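Local coordinates for protein terminal oxygenase component of carbazole (Janthinobacterium sp., PDB 7BUG) that catalyses, as the terminal oxygenase of carbazole 1,9a-dioxygenase, the angular dioxygenation of carbazole that leads to 2'-aminobiphenyl-2,3-diol, at residues F329-D332 and D333-A336. Residues are numbered along the deposited sequence; the frame is centred on the assembly and turned at random.
Sequences FNND and DIWA. With FE2 (Fe (II) ion), chain E.
The indole of Trp335 has the backbone O of Asp332 over one face, toward the rim, while beside NE1 the Asp332 carboxylate stands almost upright to the ring, the two planes 82° apart. The Phe329 ring has Asn330 ND2 at its edge, in plane, and stacks with the ring of His187. Asp332 and Trp335 sit in the first turns of helix 331-344, which supplies Asp333 to the iron site, a facial triad of two histidines and one carboxylate, with His183 and His187 as the other protein ligands and two waters also bound. Trp335 NE1 gives its hydrogen to Asp332 OD1 at 2.8 Å, close to the ring plane and on the anti lone pair. With CG lodged between its own backbone N and carbonyl carbon (chi1 65°), Trp335 folds back along the helix to make this bond; its ring also meets Trp91 of a neighbouring subunit. A leucine here would probably leave Asp332 OD1 without its indole donor and Trp91 of the neighbouring subunit without its aromatic partner.

On the side facing the iron, Asn330 ND2 gives a hydrogen bond to Asp333 OD2 (2.8 Å), nearly straight at 167°. Gln282 holds Asn330 OD1, so the amide is gripped at both ends and acts as a second shell for the carboxylate. Asp333 chelates iron unevenly: Asp333 OD1 lies 2.0 Å from the iron, Asp333 OD2 2.5 Å.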
loop_
_atom_site.group_PDB
_atom_site.type_symbol
_atom_site.label_atom_id
_atom_site.label_comp_id
_atom_site.label_asym_id
_atom_site.label_seq_id
_atom_site.Cartn_x
_atom_site.Cartn_y
_atom_site.Cartn_z
ATOM N N PHE A 329 -13.822 -3.436 -29.679
ATOM C CA PHE A 329 -13.006 -4.650 -29.882
ATOM C C PHE A 329 -11.874 -4.681 -28.848
ATOM O O PHE A 329 -11.671 -5.713 -28.142
ATOM C CB PHE A 329 -12.491 -4.668 -31.319
ATOM C CG PHE A 329 -11.751 -5.889 -31.730
ATOM C CD1 PHE A 329 -12.413 -6.993 -32.242
ATOM C CD2 PHE A 329 -10.369 -5.945 -31.626
ATOM C CE1 PHE A 329 -11.704 -8.091 -32.701
ATOM C CE2 PHE A 329 -9.680 -7.073 -32.018
ATOM C CZ PHE A 329 -10.339 -8.151 -32.555
ATOM N N ASN A 330 -11.139 -3.569 -28.723
ATOM C CA ASN A 330 -9.905 -3.606 -27.871
ATOM C C ASN A 330 -10.185 -3.502 -26.373
ATOM O O ASN A 330 -9.271 -3.793 -25.594
ATOM C CB ASN A 330 -8.853 -2.567 -28.271
ATOM C CG ASN A 330 -8.233 -2.891 -29.612
ATOM O OD1 ASN A 330 -8.266 -2.044 -30.491
ATOM N ND2 ASN A 330 -7.675 -4.083 -29.793
ATOM N N ASN A 331 -11.401 -3.115 -25.950
ATOM C CA ASN A 331 -11.703 -3.108 -24.504
ATOM C C ASN A 331 -11.447 -4.491 -23.905
ATOM O O ASN A 331 -10.989 -4.531 -22.753
ATOM C CB ASN A 331 -13.133 -2.646 -24.227
ATOM C CG ASN A 331 -13.285 -1.151 -24.157
ATOM O OD1 ASN A 331 -12.310 -0.373 -24.208
ATOM N ND2 ASN A 331 -14.531 -0.719 -24.034
ATOM N N ASP A 332 -11.666 -5.588 -24.628
ATOM C CA ASP A 332 -11.415 -6.946 -24.078
ATOM C C ASP A 332 -9.899 -7.157 -23.888
ATOM O O ASP A 332 -9.518 -7.856 -22.996
ATOM C CB ASP A 332 -12.046 -8.057 -24.903
ATOM C CG ASP A 332 -13.573 -8.092 -24.773
ATOM O OD1 ASP A 332 -14.098 -7.850 -23.640
ATOM O OD2 ASP A 332 -14.214 -8.283 -25.803
ATOM N N ASP A 333 -9.058 -6.524 -24.703
ATOM C CA ASP A 333 -7.594 -6.611 -24.498
ATOM C C ASP A 333 -7.226 -5.975 -23.163
ATOM O O ASP A 333 -6.243 -6.443 -22.544
ATOM C CB ASP A 333 -6.859 -5.900 -25.630
ATOM C CG ASP A 333 -6.946 -6.686 -26.922
ATOM O OD1 ASP A 333 -6.711 -7.920 -26.916
ATOM O OD2 ASP A 333 -7.307 -6.091 -27.898
ATOM N N ILE A 334 -7.911 -4.908 -22.794
ATOM C CA ILE A 334 -7.576 -4.148 -21.563
ATOM C C ILE A 334 -7.730 -5.062 -20.341
ATOM O O ILE A 334 -6.768 -5.208 -19.543
ATOM C CB ILE A 334 -8.394 -2.866 -21.461
ATOM C CG1 ILE A 334 -7.969 -1.909 -22.585
ATOM C CG2 ILE A 334 -8.238 -2.254 -20.067
ATOM C CD1 ILE A 334 -8.782 -0.651 -22.610
ATOM N N TRP A 335 -8.869 -5.753 -20.216
ATOM C CA TRP A 335 -9.045 -6.571 -18.991
ATOM C C TRP A 335 -8.192 -7.860 -19.110
ATOM O O TRP A 335 -7.753 -8.376 -18.070
ATOM C CB TRP A 335 -10.525 -6.738 -18.618
ATOM C CG TRP A 335 -11.350 -7.499 -19.579
ATOM C CD1 TRP A 335 -12.256 -6.978 -20.470
ATOM C CD2 TRP A 335 -11.401 -8.925 -19.716
ATOM N NE1 TRP A 335 -12.817 -7.994 -21.188
ATOM C CE2 TRP A 335 -12.331 -9.194 -20.743
ATOM C CE3 TRP A 335 -10.786 -10.003 -19.060
ATOM C CZ2 TRP A 335 -12.635 -10.497 -21.132
ATOM C CZ3 TRP A 335 -11.101 -11.289 -19.442
ATOM C CH2 TRP A 335 -12.030 -11.522 -20.448
ATOM N N ALA A 336 -7.878 -8.353 -20.308
ATOM C CA ALA A 336 -6.925 -9.476 -20.479
ATOM C C ALA A 336 -5.565 -9.074 -19.886
ATOM O O ALA A 336 -4.959 -9.864 -19.146
ATOM C CB ALA A 336 -6.768 -9.891 -21.906
HETATM FE FE FE2 E . -6.653 -8.257 -28.913
HETATM O O HOH W 1 -6.288 -7.665 -30.588
HETATM O O HOH W 2 -4.644 -7.371 -28.849
#